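Local coordinates for protein 4-hydroxybutyrate coenzyme A transferase (Shewanella oneidensis, PDB 2OAS) that probably transfers coenzyme A between acyl-CoA thioesters and carboxylic acids, and binds coenzyme A, at residues C206-I211 against V301-S306; G345-A350 against H379-V384. All coordinates share one frame; numbering follows the deposited sequence.

Overall arrangement
Contacts 1 and 2 are two seams of one mixed sheet, in which strands 206-208, 301-305, 346-350 and 382-385 run parallel and side by side. Their centres lie about 10 Å apart, and the middle two strands join them: A303 O to V348 N and N305 O to A350 N, both 2.7 Å, are probable hydrogen bonds, while CE of M302 packs against CG2 of V348. Contact 1 lies beside the coenzyme A pocket, with S306 lining it and the Q208 side chain about 5 Å from that of E233, the covalent binding site for CoA. Contact 2 is farther out; its I349 side chain stays about 8 Å from the bound coenzyme A.

Contact 1: residues C206-I211 against V301-S306; sequences CLQMGI and VMAINS. With COA (coenzyme A), chain C.
Q208 and N305 meet through their side-chain amides, N305 lying two residues on from A303, the partner of Q208 in the strand pairing. CB of Q208 sits 3.8 Å from the backbone O of M302. CG is anti to the backbone N (chi1 -179°), and a bend at chi2 (-78°) then swings the amide across to the neighbouring strand. There CD lies 4.1 Å from ND2 of N305, and OE1 accepts a hydrogen bond from that ND2 at 3.1 Å. The donor lies in the carbonyl plane of Q208, on a lone pair, although OE1 is tilted out of the amide plane of N305. OE1 also rests against CB of A303, and NE2 faces OD1 of N305 at 3.7 Å without a bond. The two side chains cross at about a right angle, with their amide planes 28° apart.

Beneath this bridge runs the parallel pairing of strands 206-208 and 301-305, neighbours in the mixed sheet of an alpha/beta fold in the acetyl-CoA hydrolase/transferase family. C206 O takes the N-H of M302, and Q208 O that of I304 at 2.9 Å; the return bond from Q208 N to M302 O is weak. On the sheet face away from the glutamine, CD2 of L207 touches CG of M302 at 4.0 Å, the two side chains crossing obliquely. M209 and I304 lie side by side and point the same way, CG of the selenomethionine meeting CB of the isoleucine at 3.8 Å. Helix 332-341 covers the amide face: F335 packs on Q208, and Q332, a CoA-binding residue, on N305. Next in the chain, S306 reaches the coenzyme, its O 3.7 Å from CEP, while the same O accepts a hydrogen bond from Q332 NE2.

Contact 2: residues G345-A350 against H379-V384; sequences GRSVIA and HVHYIV
H381 lies against R346 and S347 of the neighbouring strand. With CG anti to the backbone N, its chi1 of -179° sets the imidazole beside them, where ND1 accepts a weak hydrogen bond from S347 N. R346 lies alongside, pointing the same way, its CG 3.6 Å from CE1 of the histidine. The guanidinium, turned 76° from the imidazole plane, continues to a salt bridge with D205. CD1 of Y382 sits over the centre of the imidazole, 3.5 Å above its plane. The Y382 ring presents its edge to the in-plane O of S347, while CG2 of V348 contacts CB of the tyrosine at 3.4 Å, their side chains crossing at a slant. Farther along, CG1 of V348 meets CG1 of V384 at 3.6 Å, these two at about a right angle.

The strands pair in parallel within the mixed sheet that also holds strand 301-305: I349 N donates to Y382 O and I349 O accepts from V384 N, both 2.9 Å, whereas Y382 N gives S347 O a weak bond. Helix 188-200 covers the side of V384 and Y382, and helix 332-341 that of I349. The two good bonds at I349 thus fix the pairing there, while the weak ones at S347 leave side-chain contacts to make up much of the contact at the H381 end.

Contact 1: residues C206-I211 against V301-S306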
ATOM      1  N   CYS A 206     -12.686  -5.901 -16.137  1.00 34.81           N
ATOM      2  CA  CYS A 206     -12.951  -4.494 -15.829  1.00 33.34           C
ATOM      3  C   CYS A 206     -11.638  -3.704 -15.888  1.00 33.27           C
ATOM      4  O   CYS A 206     -10.900  -3.630 -14.901  1.00 32.79           O
ATOM      5  CB  CYS A 206     -13.562  -4.381 -14.450  1.00 30.88           C
ATOM      6  SG  CYS A 206     -14.067  -2.731 -14.079  1.00 28.82           S
ATOM      7  N   LEU A 207     -11.372  -3.098 -17.039  1.00 32.01           N
ATOM      8  CA  LEU A 207     -10.136  -2.363 -17.285  1.00 31.33           C
ATOM      9  C   LEU A 207      -9.837  -1.084 -16.528  1.00 31.78           C
ATOM     10  O   LEU A 207     -10.730  -0.321 -16.130  1.00 29.37           O
ATOM     11  CB  LEU A 207     -10.011  -2.036 -18.775  1.00 31.33           C
ATOM     12  CG  LEU A 207     -10.142  -3.146 -19.819  1.00 32.46           C
ATOM     13  CD1 LEU A 207     -10.121  -2.530 -21.212  1.00 31.08           C
ATOM     14  CD2 LEU A 207      -9.036  -4.151 -19.634  1.00 29.52           C
ATOM     15  N   GLN A 208      -8.538  -0.861 -16.365  1.00 32.34           N
ATOM     16  CA  GLN A 208      -7.997   0.324 -15.734  1.00 33.73           C
ATOM     17  C   GLN A 208      -6.618   0.537 -16.346  1.00 36.03           C
ATOM     18  O   GLN A 208      -5.738  -0.328 -16.231  1.00 34.30           O
ATOM     19  CB  GLN A 208      -7.903   0.146 -14.226  1.00 31.15           C
ATOM     20  CG  GLN A 208      -7.372   1.373 -13.494  1.00 28.78           C
ATOM     21  CD  GLN A 208      -5.845   1.515 -13.610  1.00 29.34           C
ATOM     22  OE1 GLN A 208      -5.087   0.669 -13.117  1.00 26.41           O
ATOM     23  NE2 GLN A 208      -5.393   2.581 -14.274  1.00 27.80           N
HETATM   24  N   MSE A 209      -6.445   1.688 -16.999  1.00 40.93           N
HETATM   25  CA  MSE A 209      -5.192   2.035 -17.666  1.00 45.23           C
HETATM   26  C   MSE A 209      -4.858   3.508 -17.710  1.00 44.19           C
HETATM   27  O   MSE A 209      -5.661   4.355 -17.340  1.00 43.49           O
HETATM   28  CB  MSE A 209      -5.226   1.579 -19.108  1.00 52.50           C
HETATM   29  CG  MSE A 209      -5.139   0.110 -19.315  1.00 62.19           C
HETATM   30 SE   MSE A 209      -5.255  -0.154 -21.200  1.00 76.83          SE
HETATM   31  CE  MSE A 209      -7.018  -0.983 -21.217  1.00 71.61           C
ATOM     32  N   GLY A 210      -3.656   3.789 -18.213  1.00 43.58           N
ATOM     33  CA  GLY A 210      -3.184   5.150 -18.361  1.00 44.49           C
ATOM     34  C   GLY A 210      -3.044   5.526 -19.834  1.00 45.07           C
ATOM     35  O   GLY A 210      -3.509   4.792 -20.709  1.00 45.38           O
ATOM     36  N   ILE A 211      -2.407   6.668 -20.105  1.00 45.25           N
ATOM     37  CA  ILE A 211      -2.190   7.157 -21.466  1.00 46.18           C
ATOM     38  C   ILE A 211      -0.779   6.856 -21.946  1.00 46.22           C
ATOM     39  O   ILE A 211       0.161   6.782 -21.155  1.00 45.37           O
ATOM     40  CB  ILE A 211      -2.400   8.691 -21.568  1.00 47.03           C
ATOM     41  CG1 ILE A 211      -1.847   9.373 -20.313  1.00 49.14           C
ATOM     42  CG2 ILE A 211      -3.870   9.012 -21.760  1.00 48.51           C
ATOM     43  CD1 ILE A 211      -1.863  10.894 -20.363  1.00 50.86           C
ATOM     44  N   VAL A 301     -11.109  -7.429 -12.223  1.00 36.23           N
ATOM     45  CA  VAL A 301     -10.471  -6.151 -12.482  1.00 36.63           C
ATOM     46  C   VAL A 301      -9.116  -6.406 -13.156  1.00 37.08           C
ATOM     47  O   VAL A 301      -8.409  -7.345 -12.798  1.00 36.72           O
ATOM     48  CB  VAL A 301     -10.243  -5.366 -11.160  1.00 35.66           C
ATOM     49  CG1 VAL A 301      -9.197  -4.279 -11.356  1.00 36.76           C
ATOM     50  CG2 VAL A 301     -11.559  -4.754 -10.697  1.00 35.84           C
HETATM   51  N   MSE A 302      -8.774  -5.573 -14.136  1.00 36.92           N
HETATM   52  CA  MSE A 302      -7.520  -5.687 -14.880  1.00 38.69           C
HETATM   53  C   MSE A 302      -6.827  -4.341 -14.780  1.00 36.39           C
HETATM   54  O   MSE A 302      -7.174  -3.394 -15.480  1.00 35.12           O
HETATM   55  CB  MSE A 302      -7.808  -6.024 -16.354  1.00 44.58           C
HETATM   56  CG  MSE A 302      -6.581  -6.136 -17.255  1.00 51.17           C
HETATM   57 SE   MSE A 302      -5.468  -7.700 -16.936  1.00 62.14          SE
HETATM   58  CE  MSE A 302      -4.013  -6.833 -16.029  1.00 57.70           C
ATOM     59  N   ALA A 303      -5.861  -4.252 -13.887  1.00 34.42           N
ATOM     60  CA  ALA A 303      -5.151  -3.011 -13.678  1.00 33.24           C
ATOM     61  C   ALA A 303      -3.809  -3.007 -14.393  1.00 32.39           C
ATOM     62  O   ALA A 303      -2.920  -3.785 -14.075  1.00 32.27           O
ATOM     63  CB  ALA A 303      -4.964  -2.781 -12.200  1.00 33.44           C
ATOM     64  N   ILE A 304      -3.673  -2.109 -15.355  1.00 32.67           N
ATOM     65  CA  ILE A 304      -2.451  -2.014 -16.136  1.00 32.50           C
ATOM     66  C   ILE A 304      -1.795  -0.654 -15.969  1.00 30.81           C
ATOM     67  O   ILE A 304      -2.324   0.357 -16.408  1.00 29.09           O
ATOM     68  CB  ILE A 304      -2.758  -2.246 -17.621  1.00 31.73           C
ATOM     69  CG1 ILE A 304      -3.395  -3.624 -17.793  1.00 31.12           C
ATOM     70  CG2 ILE A 304      -1.507  -2.115 -18.436  1.00 30.26           C
ATOM     71  CD1 ILE A 304      -3.988  -3.844 -19.157  1.00 32.89           C
ATOM     72  N   ASN A 305      -0.633  -0.640 -15.337  1.00 30.00           N
ATOM     73  CA  ASN A 305       0.083   0.608 -15.111  1.00 30.93           C
ATOM     74  C   ASN A 305       1.526   0.493 -15.573  1.00 30.98           C
ATOM     75  O   ASN A 305       1.956  -0.562 -16.036  1.00 30.27           O
ATOM     76  CB  ASN A 305       0.036   0.956 -13.620  1.00 31.09           C
ATOM     77  CG  ASN A 305      -1.372   1.261 -13.147  1.00 33.13           C
ATOM     78  OD1 ASN A 305      -1.822   2.409 -13.205  1.00 33.09           O
ATOM     79  ND2 ASN A 305      -2.087   0.228 -12.699  1.00 31.86           N
ATOM     80  N   SER A 306       2.279   1.573 -15.429  1.00 31.35           N
ATOM     81  CA  SER A 306       3.671   1.560 -15.852  1.00 33.60           C
ATOM     82  C   SER A 306       4.614   1.918 -14.715  1.00 33.83           C
ATOM     83  O   SER A 306       4.182   2.214 -13.601  1.00 36.41           O
ATOM     84  CB  SER A 306       3.874   2.525 -17.021  1.00 32.87           C
ATOM     85  OG  SER A 306       5.182   2.392 -17.546  1.00 34.74           O
TER
HETATM   86  N1A COA C 501      16.451   5.349 -15.421  1.00 61.29           N
HETATM   87  C2A COA C 501      16.946   6.532 -16.121  1.00 61.98           C
HETATM   88  N3A COA C 501      15.958   7.160 -17.022  1.00 61.87           N
HETATM   89  C4A COA C 501      14.601   6.616 -17.208  1.00 62.27           C
HETATM   90  C5A COA C 501      14.119   5.456 -16.501  1.00 62.79           C
HETATM   91  C6A COA C 501      15.095   4.801 -15.598  1.00 61.78           C
HETATM   92  N6A COA C 501      14.728   3.645 -14.868  1.00 60.23           N
HETATM   93  N7A COA C 501      12.812   5.176 -16.866  1.00 62.96           N
HETATM   94  C8A COA C 501      12.483   6.187 -17.784  1.00 63.13           C
HETATM   95  N9A COA C 501      13.554   7.083 -18.006  1.00 63.18           N
HETATM   96  C1B COA C 501      13.603   8.234 -18.885  1.00 64.39           C
HETATM   97  C2B COA C 501      13.265   8.064 -20.398  1.00 65.05           C
HETATM   98  O2B COA C 501      14.375   8.186 -21.216  1.00 65.31           O
HETATM   99  C3B COA C 501      12.166   9.076 -20.720  1.00 66.26           C
HETATM  100  O3B COA C 501      12.573   9.944 -21.824  1.00 69.91           O
HETATM  101  P3B COA C 501      11.666  11.102 -22.411  1.00 72.29           P
HETATM  102  O7A COA C 501      10.332  10.669 -22.873  1.00 73.24           O
HETATM  103  O8A COA C 501      11.472  12.148 -21.362  1.00 72.41           O
HETATM  104  O9A COA C 501      12.388  11.729 -23.509  1.00 72.10           O
HETATM  105  C4B COA C 501      11.864   9.805 -19.465  1.00 64.41           C
HETATM  106  O4B COA C 501      12.707   9.308 -18.413  1.00 63.86           O
HETATM  107  C5B COA C 501      10.297   9.568 -19.379  1.00 62.82           C
HETATM  108  O5B COA C 501       9.982   8.174 -19.226  1.00 60.28           O
HETATM  109  P1A COA C 501       8.635   7.383 -19.789  1.00 59.48           P
HETATM  110  O1A COA C 501       8.437   7.494 -21.208  1.00 60.50           O
HETATM  111  O2A COA C 501       8.668   5.910 -19.446  1.00 59.13           O
HETATM  112  O3A COA C 501       7.485   8.100 -18.977  1.00 59.59           O
HETATM  113  P2A COA C 501       5.980   7.726 -19.095  1.00 60.33           P
HETATM  114  O4A COA C 501       5.228   8.893 -19.548  1.00 61.11           O
HETATM  115  O5A COA C 501       5.768   6.648 -20.044  1.00 59.29           O
HETATM  116  O6A COA C 501       5.407   7.152 -17.870  1.00 60.07           O
HETATM  117  CBP COA C 501       5.318   6.644 -15.395  1.00 57.18           C
HETATM  118  CCP COA C 501       5.778   6.180 -16.895  1.00 58.07           C
HETATM  119  CDP COA C 501       6.348   7.828 -15.349  1.00 56.31           C
HETATM  120  CEP COA C 501       5.713   5.553 -14.308  1.00 56.41           C
HETATM  121  CAP COA C 501       3.737   7.216 -15.314  1.00 56.44           C
HETATM  122  OAP COA C 501       3.003   5.991 -15.625  1.00 55.72           O
HETATM  123  C9P COA C 501       3.305   7.682 -13.919  1.00 55.69           C
HETATM  124  O9P COA C 501       3.216   8.885 -13.721  1.00 54.38           O
HETATM  125  N8P COA C 501       3.016   6.688 -12.950  1.00 56.32           N
HETATM  126  C7P COA C 501       2.573   6.760 -11.565  1.00 55.65           C
HETATM  127  C6P COA C 501       1.231   6.027 -11.195  1.00 55.85           C
HETATM  128  C5P COA C 501      -0.005   6.794 -11.434  1.00 56.48           C
HETATM  129  O5P COA C 501      -0.924   6.772 -10.608  1.00 57.13           O
HETATM  130  N4P COA C 501      -0.026   7.546 -12.662  1.00 58.14           N
HETATM  131  C3P COA C 501      -1.029   8.428 -13.243  1.00 59.42           C
HETATM  132  C2P COA C 501      -2.499   7.868 -13.324  1.00 59.96           C
HETATM  133  S1P COA C 501      -3.726   8.975 -12.570  1.00 60.53           S

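Contact 2: residues G345-A350 against H379-V384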
ATOM      1  N   GLY A 345      -9.215 -10.902 -10.183  1.00 42.41           N
ATOM      2  CA  GLY A 345      -8.546  -9.717 -10.670  1.00 43.16           C
ATOM      3  C   GLY A 345      -7.056  -9.924 -10.884  1.00 43.45           C
ATOM      4  O   GLY A 345      -6.426 -10.772 -10.246  1.00 43.05           O
ATOM      5  N   ARG A 346      -6.491  -9.143 -11.794  1.00 42.85           N
ATOM      6  CA  ARG A 346      -5.069  -9.228 -12.092  1.00 42.15           C
ATOM      7  C   ARG A 346      -4.539  -7.830 -12.324  1.00 40.89           C
ATOM      8  O   ARG A 346      -5.268  -6.950 -12.787  1.00 41.76           O
ATOM      9  CB  ARG A 346      -4.850 -10.074 -13.343  1.00 43.40           C
ATOM     10  CG  ARG A 346      -5.226 -11.525 -13.167  1.00 44.16           C
ATOM     11  CD  ARG A 346      -6.003 -12.010 -14.354  1.00 44.81           C
ATOM     12  NE  ARG A 346      -7.344 -11.446 -14.340  1.00 46.59           N
ATOM     13  CZ  ARG A 346      -8.002 -11.059 -15.427  1.00 46.91           C
ATOM     14  NH1 ARG A 346      -7.436 -11.175 -16.619  1.00 46.79           N
ATOM     15  NH2 ARG A 346      -9.226 -10.551 -15.318  1.00 47.36           N
ATOM     16  N   SER A 347      -3.276  -7.613 -11.985  1.00 38.80           N
ATOM     17  CA  SER A 347      -2.659  -6.312 -12.201  1.00 37.37           C
ATOM     18  C   SER A 347      -1.407  -6.574 -13.021  1.00 36.79           C
ATOM     19  O   SER A 347      -0.902  -7.698 -13.060  1.00 36.04           O
ATOM     20  CB  SER A 347      -2.272  -5.639 -10.873  1.00 36.74           C
ATOM     21  OG  SER A 347      -1.124  -6.239 -10.296  1.00 37.81           O
ATOM     22  N   VAL A 348      -0.906  -5.531 -13.670  1.00 34.91           N
ATOM     23  CA  VAL A 348       0.273  -5.666 -14.479  1.00 34.33           C
ATOM     24  C   VAL A 348       1.019  -4.348 -14.559  1.00 34.76           C
ATOM     25  O   VAL A 348       0.423  -3.287 -14.790  1.00 34.45           O
ATOM     26  CB  VAL A 348      -0.080  -6.129 -15.921  1.00 35.21           C
ATOM     27  CG1 VAL A 348       1.139  -6.092 -16.805  1.00 34.49           C
ATOM     28  CG2 VAL A 348      -0.631  -7.549 -15.896  1.00 35.83           C
ATOM     29  N   ILE A 349       2.328  -4.429 -14.348  1.00 34.15           N
ATOM     30  CA  ILE A 349       3.202  -3.276 -14.436  1.00 33.80           C
ATOM     31  C   ILE A 349       3.932  -3.467 -15.754  1.00 33.57           C
ATOM     32  O   ILE A 349       4.762  -4.366 -15.868  1.00 32.32           O
ATOM     33  CB  ILE A 349       4.242  -3.251 -13.309  1.00 33.93           C
ATOM     34  CG1 ILE A 349       3.557  -3.012 -11.973  1.00 33.65           C
ATOM     35  CG2 ILE A 349       5.222  -2.122 -13.540  1.00 33.20           C
ATOM     36  CD1 ILE A 349       3.096  -1.592 -11.808  1.00 33.08           C
ATOM     37  N   ALA A 350       3.595  -2.632 -16.741  1.00 33.79           N
ATOM     38  CA  ALA A 350       4.184  -2.692 -18.078  1.00 34.02           C
ATOM     39  C   ALA A 350       5.169  -1.560 -18.326  1.00 33.96           C
ATOM     40  O   ALA A 350       4.844  -0.389 -18.138  1.00 32.04           O
ATOM     41  CB  ALA A 350       3.087  -2.650 -19.130  1.00 33.46           C
ATOM     42  N   HIS A 379       2.886  -6.050  -3.189  1.00 31.45           N
ATOM     43  CA  HIS A 379       1.820  -5.598  -4.095  1.00 31.53           C
ATOM     44  C   HIS A 379       1.859  -6.238  -5.473  1.00 31.14           C
ATOM     45  O   HIS A 379       0.850  -6.687  -5.985  1.00 31.09           O
ATOM     46  CB  HIS A 379       1.899  -4.087  -4.304  1.00 31.07           C
ATOM     47  CG  HIS A 379       1.167  -3.290  -3.275  1.00 33.30           C
ATOM     48  ND1 HIS A 379       1.808  -2.474  -2.369  1.00 33.41           N
ATOM     49  CD2 HIS A 379      -0.155  -3.208  -2.990  1.00 34.25           C
ATOM     50  CE1 HIS A 379       0.912  -1.926  -1.566  1.00 35.58           C
ATOM     51  NE2 HIS A 379      -0.286  -2.356  -1.921  1.00 35.44           N
ATOM     52  N   VAL A 380       3.035  -6.257  -6.067  1.00 31.26           N
ATOM     53  CA  VAL A 380       3.192  -6.758  -7.414  1.00 31.90           C
ATOM     54  C   VAL A 380       2.585  -8.117  -7.763  1.00 30.93           C
ATOM     55  O   VAL A 380       2.612  -9.068  -6.984  1.00 30.40           O
ATOM     56  CB  VAL A 380       4.691  -6.745  -7.805  1.00 31.35           C
ATOM     57  CG1 VAL A 380       4.866  -7.151  -9.259  1.00 28.89           C
ATOM     58  CG2 VAL A 380       5.260  -5.358  -7.568  1.00 28.45           C
ATOM     59  N   HIS A 381       2.017  -8.180  -8.957  1.00 29.80           N
ATOM     60  CA  HIS A 381       1.432  -9.406  -9.445  1.00 31.09           C
ATOM     61  C   HIS A 381       2.180  -9.732 -10.729  1.00 29.24           C
ATOM     62  O   HIS A 381       2.995 -10.639 -10.752  1.00 30.06           O
ATOM     63  CB  HIS A 381      -0.074  -9.221  -9.719  1.00 31.79           C
ATOM     64  CG  HIS A 381      -0.761 -10.459 -10.211  1.00 33.21           C
ATOM     65  ND1 HIS A 381      -2.113 -10.505 -10.478  1.00 35.87           N
ATOM     66  CD2 HIS A 381      -0.280 -11.698 -10.493  1.00 33.75           C
ATOM     67  CE1 HIS A 381      -2.435 -11.717 -10.899  1.00 34.69           C
ATOM     68  NE2 HIS A 381      -1.340 -12.458 -10.917  1.00 33.94           N
ATOM     69  N   TYR A 382       1.906  -8.985 -11.795  1.00 29.06           N
ATOM     70  CA  TYR A 382       2.587  -9.204 -13.069  1.00 28.87           C
ATOM     71  C   TYR A 382       3.457  -8.026 -13.457  1.00 28.96           C
ATOM     72  O   TYR A 382       3.167  -6.883 -13.118  1.00 28.97           O
ATOM     73  CB  TYR A 382       1.610  -9.407 -14.211  1.00 28.88           C
ATOM     74  CG  TYR A 382       1.056 -10.789 -14.379  1.00 29.21           C
ATOM     75  CD1 TYR A 382      -0.249 -11.086 -13.968  1.00 29.89           C
ATOM     76  CD2 TYR A 382       1.805 -11.789 -15.001  1.00 28.70           C
ATOM     77  CE1 TYR A 382      -0.798 -12.332 -14.174  1.00 32.01           C
ATOM     78  CE2 TYR A 382       1.264 -13.054 -15.217  1.00 31.71           C
ATOM     79  CZ  TYR A 382      -0.043 -13.317 -14.799  1.00 34.30           C
ATOM     80  OH  TYR A 382      -0.608 -14.557 -14.995  1.00 37.39           O
ATOM     81  N   ILE A 383       4.509  -8.320 -14.200  1.00 29.54           N
ATOM     82  CA  ILE A 383       5.417  -7.309 -14.708  1.00 29.36           C
ATOM     83  C   ILE A 383       5.697  -7.754 -16.137  1.00 29.10           C
ATOM     84  O   ILE A 383       6.140  -8.871 -16.354  1.00 29.44           O
ATOM     85  CB  ILE A 383       6.710  -7.254 -13.893  1.00 29.94           C
ATOM     86  CG1 ILE A 383       6.424  -6.569 -12.558  1.00 30.82           C
ATOM     87  CG2 ILE A 383       7.790  -6.493 -14.652  1.00 31.92           C
ATOM     88  CD1 ILE A 383       7.624  -6.411 -11.693  1.00 33.04           C
ATOM     89  N   VAL A 384       5.397  -6.897 -17.109  1.00 30.08           N
ATOM     90  CA  VAL A 384       5.607  -7.240 -18.515  1.00 30.75           C
ATOM     91  C   VAL A 384       6.568  -6.294 -19.216  1.00 30.77           C
ATOM     92  O   VAL A 384       6.637  -5.103 -18.923  1.00 29.38           O
ATOM     93  CB  VAL A 384       4.301  -7.223 -19.322  1.00 29.52           C
ATOM     94  CG1 VAL A 384       3.301  -8.190 -18.748  1.00 30.47           C
ATOM     95  CG2 VAL A 384       3.731  -5.829 -19.319  1.00 32.49           C
TER